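Local coordinates for plasmin and fibronectin-binding protein A (Streptococcus pneumoniae, PDB 4MR0) that acts as a fibronectin-dependent adhesin and invasin of the pneumococcal surface, binding human fibronectin, plasmin, plasminogen and serum albumin, at residues A[470-475]-A[498-503]; A[442-447]-A[477-482]; A[150-155]-A[173-178]; A[218-223]-A[258-263]; A[307-312]-A[356-361]. All blocks are in the same frame, centred on the assembly; numbering follows the deposited sequence.

Contact 1. Residues A[470-475]-A[498-503]; sequences VINNNS and SIFGGK
N472 and F500 each swing CG to the side of their own backbone N, opposite the carbonyl carbon (chi1 -61° in both), and therefore leave their strands side by side, with amide and ring planes 49° apart. The strands, 470-473 and 498-500, are parallel, in-register neighbours in successive coils of a parallel beta-helix of the pectate lyase-like kind. N472 OD1 approaches the ring obliquely, 3.5 Å from F500 CD1, while N472 ND2 is hydrogen-bonded to N439 of the preceding coil. F500 in turn stacks on Y523 of the coil that follows, continuing the row of side chains on this face, and V470 CG1 touches the ring more loosely. On the opposite, buried face I471 CD1 lies 4.4 Å from I499 CG1, and both isoleucines pack against I483. The backbone ladder is tight: I471 N reaches S498 O at 2.7 Å, and F500 N reaches I471 O at the same length. The last rung, N473 N to F500 O, is less straight, 137° at the hydrogen. There G501 CA makes a C-H...O contact with N473 O at 3.1 Å, an approach that glycine, lacking CB, permits. A water joins N473 O to S475 O, and N473 closes an Asx turn: its OD1 accepts from S475 N at 3.0 Å and from S475 OG at 2.8 Å.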
# COMPACT_ATOMS: atom_id res chain seq x y z
N VAL A 470 -16.35 -2.78 -10.55
CA VAL A 470 -16.80 -2.00 -11.70
C VAL A 470 -15.60 -1.30 -12.32
O VAL A 470 -14.97 -0.44 -11.69
CB VAL A 470 -17.85 -0.95 -11.29
CG1 VAL A 470 -18.19 -0.07 -12.49
CG2 VAL A 470 -19.09 -1.63 -10.76
N ILE A 471 -15.30 -1.66 -13.56
CA ILE A 471 -14.18 -1.07 -14.26
C ILE A 471 -14.66 -0.17 -15.40
O ILE A 471 -15.31 -0.63 -16.34
CB ILE A 471 -13.27 -2.16 -14.84
CG1 ILE A 471 -12.71 -3.02 -13.69
CG2 ILE A 471 -12.13 -1.53 -15.65
CD1 ILE A 471 -11.80 -4.16 -14.15
N ASN A 472 -14.35 1.12 -15.30
CA ASN A 472 -14.72 2.08 -16.33
C ASN A 472 -13.44 2.49 -17.06
O ASN A 472 -12.74 3.42 -16.64
CB ASN A 472 -15.37 3.32 -15.70
CG ASN A 472 -16.64 2.98 -14.95
OD1 ASN A 472 -17.55 2.36 -15.50
ND2 ASN A 472 -16.71 3.39 -13.69
N ASN A 473 -13.13 1.77 -18.13
CA ASN A 473 -11.93 2.06 -18.90
C ASN A 473 -12.23 2.80 -20.20
O ASN A 473 -12.73 2.21 -21.16
CB ASN A 473 -11.18 0.76 -19.22
CG ASN A 473 -9.78 1.00 -19.75
OD1 ASN A 473 -9.45 2.11 -20.18
ND2 ASN A 473 -8.94 -0.03 -19.74
N ASN A 474 -11.95 4.10 -20.23
CA ASN A 474 -12.18 4.88 -21.45
C ASN A 474 -10.87 5.41 -22.02
O ASN A 474 -10.83 6.47 -22.65
CB ASN A 474 -13.14 6.05 -21.21
CG ASN A 474 -13.14 6.54 -19.79
OD1 ASN A 474 -13.95 6.09 -18.97
ND2 ASN A 474 -12.22 7.44 -19.47
N SER A 475 -9.79 4.66 -21.80
CA SER A 475 -8.49 5.03 -22.32
C SER A 475 -8.52 4.73 -23.81
O SER A 475 -9.27 3.85 -24.25
CB SER A 475 -7.39 4.20 -21.65
OG SER A 475 -7.49 2.84 -22.01
N SER A 498 -18.33 -5.82 -13.66
CA SER A 498 -18.82 -5.02 -14.79
C SER A 498 -17.65 -4.27 -15.41
O SER A 498 -16.96 -3.50 -14.74
CB SER A 498 -19.88 -4.01 -14.33
OG SER A 498 -21.08 -4.65 -13.94
N ILE A 499 -17.42 -4.50 -16.70
CA ILE A 499 -16.32 -3.85 -17.41
C ILE A 499 -16.81 -2.98 -18.57
O ILE A 499 -17.35 -3.49 -19.55
CB ILE A 499 -15.33 -4.90 -17.95
CG1 ILE A 499 -14.85 -5.79 -16.80
CG2 ILE A 499 -14.15 -4.20 -18.61
CD1 ILE A 499 -13.89 -6.88 -17.22
N PHE A 500 -16.61 -1.67 -18.45
CA PHE A 500 -17.02 -0.73 -19.49
C PHE A 500 -15.83 -0.16 -20.25
O PHE A 500 -15.14 0.73 -19.75
CB PHE A 500 -17.79 0.46 -18.89
CG PHE A 500 -19.05 0.09 -18.17
CD1 PHE A 500 -19.02 -0.48 -16.90
CD2 PHE A 500 -20.30 0.36 -18.75
CE1 PHE A 500 -20.20 -0.79 -16.22
CE2 PHE A 500 -21.48 0.06 -18.07
CZ PHE A 500 -21.43 -0.51 -16.81
N GLY A 501 -15.58 -0.66 -21.46
CA GLY A 501 -14.48 -0.14 -22.25
C GLY A 501 -13.19 -0.92 -22.25
O GLY A 501 -12.95 -1.76 -21.38
N GLY A 502 -12.34 -0.64 -23.23
CA GLY A 502 -11.07 -1.31 -23.33
C GLY A 502 -11.01 -2.30 -24.48
O GLY A 502 -11.81 -2.24 -25.41
N LYS A 503 -10.05 -3.21 -24.41
CA LYS A 503 -9.86 -4.22 -25.44
C LYS A 503 -10.32 -5.57 -24.88
O LYS A 503 -11.44 -6.01 -25.15
CB LYS A 503 -8.39 -4.27 -25.84
CG LYS A 503 -8.08 -5.08 -27.08
CD LYS A 503 -6.93 -4.44 -27.85
CE LYS A 503 -6.32 -5.38 -28.88
NZ LYS A 503 -5.59 -6.49 -28.21
O HOH W 1 -11.92 2.58 -23.76

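Contact 2. Residues A[442-447]-A[477-482]; sequences DPKTKA and ETEQPN
K444 lays its aliphatic chain against the carboxylate of E479, with CG 3.5 Å from E479 OE2, then bends at its last torsion (chi4 59°) to bring NZ back to the same group. The contact joins a turn and a loop of neighbouring coils in the parallel beta-helix: a type I turn from D442 to T445 leads into strand 445-451, while the other segment is the loop before strand 483-486. K444 NZ meets the syn lone pair of E479 OE2 at 3.1 Å in a salt bridge, with a weaker, longer bond to OE1. Beside this pair the backbones are joined by E479 N to P443 O at 2.9 Å, and the P443 ring sets CB against E477 O and T478 CA. D442 shapes its own turn, OD2 accepting from T445 OG1 at 2.7 Å through the lone pair turned away from OD1. Next along, K446 crosses Q480, and its methylenes lie over the opposite backbone, CG 3.2 Å from P481 O; its NZ carries on to a salt bridge with E484. T478 puts CG2 near P443 O and bonds through OG1 to S475. At A447, which is buried, CB faces the N482 carbonyl, and A447 N makes a weak bond to N482 O at 3.3 Å.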
# COMPACT_ATOMS: atom_id res chain seq x y z
N ASP A 442 -5.74 6.03 -18.66
CA ASP A 442 -4.41 5.70 -19.16
C ASP A 442 -4.43 4.35 -19.87
O ASP A 442 -4.76 3.33 -19.27
CB ASP A 442 -3.41 5.67 -18.00
CG ASP A 442 -2.04 5.20 -18.43
OD1 ASP A 442 -1.56 5.66 -19.49
OD2 ASP A 442 -1.43 4.37 -17.71
N PRO A 443 -4.05 4.32 -21.16
CA PRO A 443 -4.04 3.06 -21.91
C PRO A 443 -3.02 2.03 -21.44
O PRO A 443 -3.10 0.86 -21.83
CB PRO A 443 -3.78 3.53 -23.35
CG PRO A 443 -2.99 4.78 -23.18
CD PRO A 443 -3.70 5.46 -22.03
N LYS A 444 -2.09 2.44 -20.59
CA LYS A 444 -1.07 1.53 -20.08
C LYS A 444 -1.40 0.99 -18.69
O LYS A 444 -0.62 0.23 -18.11
CB LYS A 444 0.29 2.23 -20.02
CG LYS A 444 0.95 2.46 -21.38
CD LYS A 444 2.27 3.21 -21.20
CE LYS A 444 3.23 2.94 -22.36
NZ LYS A 444 2.65 3.33 -23.67
N THR A 445 -2.55 1.37 -18.16
CA THR A 445 -2.95 0.93 -16.82
C THR A 445 -3.94 -0.22 -16.80
O THR A 445 -5.00 -0.18 -17.43
CB THR A 445 -3.52 2.10 -15.98
OG1 THR A 445 -2.46 3.02 -15.67
CG2 THR A 445 -4.12 1.60 -14.68
N LYS A 446 -3.57 -1.26 -16.05
CA LYS A 446 -4.38 -2.45 -15.87
C LYS A 446 -5.13 -2.24 -14.56
O LYS A 446 -4.56 -1.73 -13.59
CB LYS A 446 -3.45 -3.66 -15.76
CG LYS A 446 -4.11 -5.02 -15.92
CD LYS A 446 -3.09 -6.12 -15.66
CE LYS A 446 -2.88 -7.00 -16.89
NZ LYS A 446 -1.49 -6.92 -17.40
N ALA A 447 -6.41 -2.62 -14.52
CA ALA A 447 -7.19 -2.43 -13.30
C ALA A 447 -6.79 -3.43 -12.22
O ALA A 447 -6.36 -3.05 -11.13
CB ALA A 447 -8.68 -2.57 -13.60
N GLU A 477 -7.12 3.16 -27.18
CA GLU A 477 -6.27 2.08 -27.65
C GLU A 477 -5.48 1.44 -26.51
O GLU A 477 -4.25 1.47 -26.49
CB GLU A 477 -5.35 2.58 -28.76
CG GLU A 477 -6.04 2.64 -30.12
CD GLU A 477 -5.34 3.55 -31.11
OE1 GLU A 477 -4.10 3.49 -31.21
OE2 GLU A 477 -6.04 4.32 -31.80
N THR A 478 -6.22 0.86 -25.57
CA THR A 478 -5.65 0.19 -24.41
C THR A 478 -4.61 -0.84 -24.83
O THR A 478 -4.79 -1.53 -25.84
CB THR A 478 -6.75 -0.51 -23.59
OG1 THR A 478 -7.88 0.36 -23.47
CG2 THR A 478 -6.25 -0.84 -22.20
N GLU A 479 -3.54 -0.96 -24.06
CA GLU A 479 -2.46 -1.88 -24.37
C GLU A 479 -2.44 -3.20 -23.61
O GLU A 479 -1.50 -3.98 -23.76
CB GLU A 479 -1.13 -1.16 -24.18
CG GLU A 479 -0.93 -0.01 -25.14
CD GLU A 479 0.21 0.90 -24.73
OE1 GLU A 479 1.29 0.38 -24.37
OE2 GLU A 479 0.02 2.13 -24.77
N GLN A 480 -3.44 -3.45 -22.78
CA GLN A 480 -3.49 -4.71 -22.03
C GLN A 480 -4.89 -4.95 -21.47
O GLN A 480 -5.74 -4.06 -21.50
CB GLN A 480 -2.45 -4.72 -20.90
CG GLN A 480 -2.74 -3.77 -19.75
CD GLN A 480 -2.62 -2.33 -20.16
OE1 GLN A 480 -3.59 -1.57 -20.10
NE2 GLN A 480 -1.43 -1.93 -20.60
N PRO A 481 -5.14 -6.16 -20.96
CA PRO A 481 -6.44 -6.54 -20.39
C PRO A 481 -6.84 -5.73 -19.16
O PRO A 481 -5.99 -5.10 -18.52
CB PRO A 481 -6.26 -8.02 -20.05
CG PRO A 481 -5.16 -8.47 -20.97
CD PRO A 481 -4.21 -7.31 -20.92
N ASN A 482 -8.13 -5.74 -18.84
CA ASN A 482 -8.64 -5.03 -17.68
C ASN A 482 -8.39 -5.86 -16.43
O ASN A 482 -8.03 -5.33 -15.38
CB ASN A 482 -10.13 -4.75 -17.84
CG ASN A 482 -10.42 -3.59 -18.78
OD1 ASN A 482 -11.10 -3.75 -19.80
ND2 ASN A 482 -9.90 -2.41 -18.45

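Contact 3. Residues A[150-155]-A[173-178]; sequences NVYFPE and ELNEKA
E173 O takes one hydrogen bond and is crowded by two neighbouring residues of the opposite strand: F153 N donates to it at 2.9 Å, the CA of Y152 offers a C-H contact at 3.3 Å, and Y152 CD1 comes equally near. The same oxygen lies at the edge of the F153 ring, in its plane. On either side of this bond the ladder continues with E173 N to V151 O and N175 N to F153 O. These are parallel strands, 150-153 and 170-174, of early coils in the pectate lyase-like beta-helix, near the end of the solenoid where helix 132-143 covers V151 and F153. Inside, F153 and L174 run side by side, and L174 CD2 sits over one ring face in a CH-pi contact, 4.2 Å from the centroid. Y158 meets the F153 ring edge-to-face. Outside, Y152 extends its ring with CG anti to the backbone N (chi1 -178°), which carries OH across N175; ring and amide planes stand 75° apart. A water bridges Y152 OH to E176 OE1, 2.8 Å from each. N175 also makes an Asx turn, its OD1 accepting K177 N at 2.7 Å, within the type I turn that brings the chain round to A178. K177 lies alongside E155, K177 CB against E155 CG, and its NZ forms a salt bridge with E155 OE1 at 3.4 Å.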
# COMPACT_ATOMS: atom_id res chain seq x y z
N ASN A 150 -3.02 11.07 27.86
CA ASN A 150 -3.39 11.98 26.78
C ASN A 150 -2.46 13.17 26.62
O ASN A 150 -2.16 13.88 27.59
CB ASN A 150 -4.82 12.47 26.98
CG ASN A 150 -5.84 11.34 26.92
OD1 ASN A 150 -6.03 10.73 25.88
ND2 ASN A 150 -6.48 11.06 28.05
N VAL A 151 -2.01 13.38 25.39
CA VAL A 151 -1.12 14.49 25.03
C VAL A 151 -1.81 15.33 23.95
O VAL A 151 -2.35 14.78 22.99
CB VAL A 151 0.23 13.96 24.50
CG1 VAL A 151 1.11 15.12 24.03
CG2 VAL A 151 0.95 13.17 25.59
N TYR A 152 -1.79 16.65 24.11
CA TYR A 152 -2.44 17.52 23.13
C TYR A 152 -1.48 18.48 22.44
O TYR A 152 -0.50 18.95 23.04
CB TYR A 152 -3.56 18.31 23.81
CG TYR A 152 -4.33 19.21 22.87
CD1 TYR A 152 -5.15 18.67 21.88
CD2 TYR A 152 -4.22 20.60 22.95
CE1 TYR A 152 -5.85 19.49 20.99
CE2 TYR A 152 -4.91 21.43 22.07
CZ TYR A 152 -5.72 20.87 21.10
OH TYR A 152 -6.39 21.70 20.22
N PHE A 153 -1.77 18.78 21.18
CA PHE A 153 -0.96 19.70 20.38
C PHE A 153 -1.82 20.88 19.91
O PHE A 153 -2.69 20.71 19.05
CB PHE A 153 -0.39 19.01 19.13
CG PHE A 153 0.70 18.01 19.42
CD1 PHE A 153 0.40 16.77 19.98
CD2 PHE A 153 2.01 18.29 19.07
CE1 PHE A 153 1.40 15.82 20.20
CE2 PHE A 153 3.03 17.35 19.29
CZ PHE A 153 2.72 16.11 19.85
N PRO A 154 -1.58 22.07 20.47
CA PRO A 154 -2.34 23.27 20.08
C PRO A 154 -1.93 23.70 18.67
O PRO A 154 -0.96 23.17 18.11
CB PRO A 154 -1.90 24.31 21.12
CG PRO A 154 -1.59 23.47 22.33
CD PRO A 154 -0.83 22.31 21.72
N GLU A 155 -2.67 24.64 18.09
CA GLU A 155 -2.35 25.13 16.75
C GLU A 155 -0.88 25.54 16.72
O GLU A 155 -0.36 26.07 17.70
CB GLU A 155 -3.21 26.35 16.41
CG GLU A 155 -2.95 26.90 15.02
CD GLU A 155 -3.68 28.21 14.76
OE1 GLU A 155 -4.81 28.38 15.27
OE2 GLU A 155 -3.13 29.05 14.02
N GLU A 173 -3.37 13.84 20.41
CA GLU A 173 -4.44 14.50 19.68
C GLU A 173 -3.88 15.84 19.24
O GLU A 173 -3.38 16.61 20.06
CB GLU A 173 -5.65 14.73 20.59
CG GLU A 173 -6.88 15.27 19.87
CD GLU A 173 -7.95 15.77 20.82
OE1 GLU A 173 -7.95 15.37 22.00
OE2 GLU A 173 -8.81 16.57 20.38
N LEU A 174 -3.94 16.12 17.94
CA LEU A 174 -3.43 17.38 17.43
C LEU A 174 -4.53 18.24 16.86
O LEU A 174 -5.46 17.73 16.22
CB LEU A 174 -2.37 17.14 16.35
CG LEU A 174 -1.13 16.36 16.79
CD1 LEU A 174 -1.43 14.86 16.77
CD2 LEU A 174 0.03 16.68 15.85
N ASN A 175 -4.42 19.54 17.09
CA ASN A 175 -5.38 20.50 16.59
C ASN A 175 -5.36 20.40 15.07
O ASN A 175 -4.36 20.00 14.47
CB ASN A 175 -4.98 21.90 17.05
CG ASN A 175 -5.94 22.98 16.58
OD1 ASN A 175 -5.87 23.44 15.44
ND2 ASN A 175 -6.86 23.37 17.45
N GLU A 176 -6.47 20.77 14.45
CA GLU A 176 -6.57 20.73 13.00
C GLU A 176 -5.46 21.57 12.36
O GLU A 176 -4.95 21.24 11.29
CB GLU A 176 -7.95 21.26 12.58
CG GLU A 176 -8.75 21.83 13.75
CD GLU A 176 -9.15 20.78 14.78
OE1 GLU A 176 -8.77 20.92 15.97
OE2 GLU A 176 -9.84 19.81 14.41
N LYS A 177 -5.09 22.66 13.03
CA LYS A 177 -4.05 23.53 12.51
C LYS A 177 -2.68 23.27 13.14
O LYS A 177 -1.80 24.14 13.12
CB LYS A 177 -4.45 25.00 12.67
CG LYS A 177 -5.72 25.34 11.90
CD LYS A 177 -5.69 26.77 11.36
CE LYS A 177 -5.88 27.81 12.46
NZ LYS A 177 -7.29 27.82 12.97
N ALA A 178 -2.52 22.08 13.72
CA ALA A 178 -1.25 21.70 14.31
C ALA A 178 -0.50 20.89 13.25
O ALA A 178 -1.06 19.96 12.67
CB ALA A 178 -1.47 20.85 15.56
O HOH W 2 -8.48 20.56 18.72

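Contact 4. Residues A[218-223]-A[258-263]; sequences GGTIDM and NVTFKD
Two adjacent coils of the parallel beta-helix meet here, strand 220-222 against strand 260-265, the latter in the first PbH1 repeat. Four backbone bonds alternate between them, among them T260 N to G219 O, in the carbonyl plane, and M223 N to K262 O at 2.8 Å. Inside the helix I221 lies alongside F261, with CD1 4.0 Å from F261 CE2, and its CG1 meets V259 CG1, which itself covers one face of the phenyl ring toward the rim. M223 bends at its third torsion (chi3 -83°), tucking CE 3.6 Å from F261 CB; the ring stacks further on F285. On the outer face T220 CG2 touches CD and CE of the extended K262 chain, and T220 OG1 approaches T260 CB. The hydroxyl of T260 is held by R284, which also binds the N258 amide oxygen. At the glycine end, a water bridges the carbonyls G219 O and N258 O. At the other end D222 OD1 and D263 OD2 stand 4.3 Å apart, with a water 2.7 Å from the first and 2.6 Å from the second. D222 OD1 also takes N224 N, and D263 OD1 takes the hydroxyls of S339 and S342. Two carboxylates this close would tend to raise each other's pKa; these donors, and the water near both, probably offset part of that repulsion.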
# COMPACT_ATOMS: atom_id res chain seq x y z
N GLY A 218 -5.49 13.58 14.31
CA GLY A 218 -5.50 14.99 13.94
C GLY A 218 -4.24 15.64 13.42
O GLY A 218 -3.14 15.08 13.48
N GLY A 219 -4.41 16.84 12.88
CA GLY A 219 -3.29 17.61 12.37
C GLY A 219 -2.67 17.15 11.06
O GLY A 219 -3.24 16.38 10.28
N THR A 220 -1.46 17.64 10.85
CA THR A 220 -0.70 17.34 9.65
C THR A 220 0.70 16.94 10.06
O THR A 220 1.20 17.37 11.11
CB THR A 220 -0.58 18.61 8.76
OG1 THR A 220 -1.89 19.01 8.32
CG2 THR A 220 0.30 18.34 7.55
N ILE A 221 1.32 16.09 9.26
CA ILE A 221 2.71 15.70 9.49
C ILE A 221 3.37 16.03 8.16
O ILE A 221 3.09 15.39 7.16
CB ILE A 221 2.88 14.19 9.77
CG1 ILE A 221 2.21 13.82 11.10
CG2 ILE A 221 4.36 13.84 9.83
CD1 ILE A 221 2.31 12.33 11.46
N ASP A 222 4.21 17.06 8.16
CA ASP A 222 4.91 17.48 6.96
C ASP A 222 6.21 16.68 6.93
O ASP A 222 7.15 16.98 7.65
CB ASP A 222 5.23 18.97 7.03
CG ASP A 222 5.77 19.53 5.72
OD1 ASP A 222 6.33 18.75 4.93
OD2 ASP A 222 5.64 20.75 5.49
N MET A 223 6.26 15.65 6.11
CA MET A 223 7.45 14.84 6.05
C MET A 223 8.61 15.61 5.40
O MET A 223 9.73 15.12 5.31
CB MET A 223 7.13 13.53 5.33
CG MET A 223 6.08 12.71 6.09
SD MET A 223 5.54 11.15 5.29
CE MET A 223 4.24 11.91 4.11
N ASN A 258 -7.41 10.59 10.97
CA ASN A 258 -7.59 11.98 10.59
C ASN A 258 -6.28 12.76 10.58
O ASN A 258 -6.16 13.82 11.19
CB ASN A 258 -8.61 12.65 11.52
CG ASN A 258 -9.06 14.01 11.00
OD1 ASN A 258 -9.13 14.23 9.80
ND2 ASN A 258 -9.37 14.92 11.91
N VAL A 259 -5.30 12.21 9.88
CA VAL A 259 -4.01 12.86 9.76
C VAL A 259 -3.71 13.14 8.29
O VAL A 259 -4.00 12.32 7.43
CB VAL A 259 -2.87 11.98 10.31
CG1 VAL A 259 -1.54 12.72 10.17
CG2 VAL A 259 -3.13 11.60 11.76
N THR A 260 -3.13 14.30 8.02
CA THR A 260 -2.77 14.65 6.65
C THR A 260 -1.25 14.48 6.55
O THR A 260 -0.50 15.19 7.21
CB THR A 260 -3.14 16.12 6.33
OG1 THR A 260 -4.56 16.27 6.42
CG2 THR A 260 -2.68 16.51 4.93
N PHE A 261 -0.81 13.52 5.73
CA PHE A 261 0.62 13.26 5.54
C PHE A 261 1.09 13.92 4.26
O PHE A 261 0.56 13.64 3.18
CB PHE A 261 0.88 11.76 5.44
CG PHE A 261 0.44 10.98 6.64
CD1 PHE A 261 -0.90 10.61 6.80
CD2 PHE A 261 1.37 10.58 7.59
CE1 PHE A 261 -1.30 9.86 7.89
CE2 PHE A 261 0.99 9.83 8.70
CZ PHE A 261 -0.35 9.46 8.84
N LYS A 262 2.10 14.77 4.36
CA LYS A 262 2.59 15.48 3.18
C LYS A 262 4.04 15.29 2.79
O LYS A 262 4.94 15.24 3.63
CB LYS A 262 2.38 16.99 3.35
CG LYS A 262 0.96 17.45 3.55
CD LYS A 262 0.93 18.97 3.63
CE LYS A 262 -0.48 19.51 3.84
NZ LYS A 262 -0.48 21.01 3.84
N ASP A 263 4.25 15.22 1.48
CA ASP A 263 5.57 15.16 0.87
C ASP A 263 6.64 14.24 1.42
O ASP A 263 7.65 14.69 1.98
CB ASP A 263 6.12 16.59 0.80
CG ASP A 263 5.11 17.56 0.22
OD1 ASP A 263 4.60 17.28 -0.89
OD2 ASP A 263 4.81 18.59 0.86
O HOH W 3 -5.99 16.11 9.90
O HOH W 4 6.38 19.86 2.49

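Contact 5. Residues A[307-312]-A[356-361]; sequences IEPLTR and LSTQNP. With MN (manganese (II) ion), chain G.
P361 CG lies over one face of the E308 carbonyl group, 3.9 Å from E308 C, while a manganese ion lies at the oxygen edge of the E308 carboxylate, close to its plane. OE2 is bound at 2.3 Å and OE1 at 2.6 Å, an uneven bidentate grip. Q271, Q306 and the backbone oxygen of G314 complete the site, and a second manganese lies about 4 Å from the same side chain. The torsion that sends the carboxylate there puts CG between the backbone N and the carbonyl carbon (chi1 67°), after which the chain runs extended to the metal. On the other side of the chain the contact is apolar, centred on two prolines, with no hydrogen bond between the segments. P309 turns its ring carbons toward the loop 356-361: CG meets T358 CB at 3.6 Å, CB faces Q359 O at 3.5 Å, and CD lies against P361 CG. P361 also touches I307 CG2. Further out T311 CG2 and T358 CG2 meet methyl to methyl, 3.5 Å apart; each threonine has CG2 anti to its carbonyl carbon, with the hydroxyl bonded elsewhere, T311 OG1 to G314 N and T358 OG1 to T355 N. The setting is the parallel beta-helix, where strand 306-308 gives way to a loop and 356-361 leads into the third PbH1 repeat. Through its bond to G314, whose carbonyl is a ligand, T311 links this loop to the site. The nearby cations would be expected to keep E308 ionised.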
# COMPACT_ATOMS: atom_id res chain seq x y z
N ILE A 307 3.06 -2.73 4.80
CA ILE A 307 2.63 -3.67 5.82
C ILE A 307 3.54 -4.86 5.57
O ILE A 307 3.46 -5.52 4.54
CB ILE A 307 1.15 -4.06 5.61
CG1 ILE A 307 0.28 -2.80 5.65
CG2 ILE A 307 0.72 -5.06 6.68
CD1 ILE A 307 -1.14 -3.03 5.16
N GLU A 308 4.41 -5.15 6.54
CA GLU A 308 5.39 -6.20 6.33
C GLU A 308 5.71 -6.98 7.59
O GLU A 308 5.30 -6.62 8.69
CB GLU A 308 6.67 -5.53 5.85
CG GLU A 308 7.29 -4.65 6.96
CD GLU A 308 8.29 -3.64 6.46
OE1 GLU A 308 9.11 -3.98 5.58
OE2 GLU A 308 8.28 -2.50 6.98
N PRO A 309 6.42 -8.11 7.42
CA PRO A 309 6.80 -8.91 8.59
C PRO A 309 7.99 -8.17 9.20
O PRO A 309 8.56 -7.30 8.55
CB PRO A 309 7.18 -10.27 7.98
CG PRO A 309 7.63 -9.91 6.60
CD PRO A 309 6.62 -8.87 6.18
N LEU A 310 8.36 -8.50 10.43
CA LEU A 310 9.45 -7.81 11.09
C LEU A 310 10.83 -8.44 10.90
O LEU A 310 11.17 -9.43 11.56
CB LEU A 310 9.11 -7.68 12.59
CG LEU A 310 10.00 -6.82 13.50
CD1 LEU A 310 10.09 -5.39 12.98
CD2 LEU A 310 9.41 -6.84 14.91
N THR A 311 11.60 -7.86 9.98
CA THR A 311 12.96 -8.33 9.69
C THR A 311 13.86 -7.10 9.61
O THR A 311 13.38 -5.98 9.41
CB THR A 311 13.06 -9.08 8.34
OG1 THR A 311 12.84 -8.17 7.26
CG2 THR A 311 12.01 -10.20 8.28
N ARG A 312 15.17 -7.29 9.76
CA ARG A 312 16.08 -6.17 9.70
C ARG A 312 16.14 -5.59 8.28
O ARG A 312 16.32 -4.39 8.10
CB ARG A 312 17.47 -6.60 10.19
CG ARG A 312 17.46 -6.99 11.66
CD ARG A 312 18.81 -7.52 12.15
NE ARG A 312 19.85 -6.50 12.16
CZ ARG A 312 21.09 -6.71 12.60
NH1 ARG A 312 21.43 -7.91 13.06
NH2 ARG A 312 21.98 -5.73 12.58
N LEU A 356 11.49 -17.50 3.08
CA LEU A 356 11.01 -18.67 3.81
C LEU A 356 10.97 -18.38 5.30
O LEU A 356 10.25 -19.04 6.05
CB LEU A 356 11.95 -19.86 3.56
CG LEU A 356 11.98 -20.48 2.17
CD1 LEU A 356 13.05 -21.57 2.12
CD2 LEU A 356 10.61 -21.07 1.83
N SER A 357 11.74 -17.37 5.72
CA SER A 357 11.83 -17.00 7.13
C SER A 357 10.87 -15.91 7.61
O SER A 357 10.94 -15.52 8.78
CB SER A 357 13.27 -16.57 7.45
OG SER A 357 14.17 -17.63 7.19
N THR A 358 10.01 -15.39 6.74
CA THR A 358 9.06 -14.36 7.16
C THR A 358 7.65 -14.93 7.19
O THR A 358 7.28 -15.72 6.32
CB THR A 358 9.06 -13.15 6.21
OG1 THR A 358 8.62 -13.56 4.91
CG2 THR A 358 10.45 -12.52 6.12
N GLN A 359 6.87 -14.55 8.20
CA GLN A 359 5.50 -15.00 8.30
C GLN A 359 4.63 -13.96 7.59
O GLN A 359 4.73 -12.76 7.86
CB GLN A 359 5.09 -15.14 9.77
CG GLN A 359 3.71 -15.79 10.00
CD GLN A 359 3.59 -17.18 9.38
OE1 GLN A 359 4.40 -18.08 9.67
NE2 GLN A 359 2.57 -17.37 8.55
N ASN A 360 3.78 -14.42 6.68
CA ASN A 360 2.92 -13.55 5.90
C ASN A 360 1.94 -12.69 6.70
O ASN A 360 1.21 -13.19 7.55
CB ASN A 360 2.09 -14.38 4.90
CG ASN A 360 2.92 -14.91 3.73
OD1 ASN A 360 4.15 -14.89 3.75
ND2 ASN A 360 2.23 -15.38 2.69
N PRO A 361 1.94 -11.36 6.46
CA PRO A 361 0.99 -10.52 7.21
C PRO A 361 -0.40 -11.07 6.85
O PRO A 361 -0.66 -11.40 5.69
CB PRO A 361 1.23 -9.13 6.62
CG PRO A 361 2.73 -9.14 6.40
CD PRO A 361 2.98 -10.54 5.82
MN MN G . 9.91 -1.54 5.68

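All five contacts join neighbouring coils of the beta-helix that forms this fragment of the longer surface protein. Contacts 3 and 4 lie in its early coils and touch, A178 O probably accepting from T220 N, so that 173-178 pairs with 218-223, which pairs in turn with 258-263. Contacts 1 and 2 form a similar pair near the other end, their centres 9 Å apart, with N473 and S475 meeting N482 and P443. Contacts 1, 3 and 4 are strand ladders with apolar inner faces and mixed outer ones, where polar groups lie beside the rings of F500 and Y152. Contact 2, partly buried, combines a salt bridge with backbone bonds. Contact 5, the most buried, relies on proline and methyl packing beside a metal.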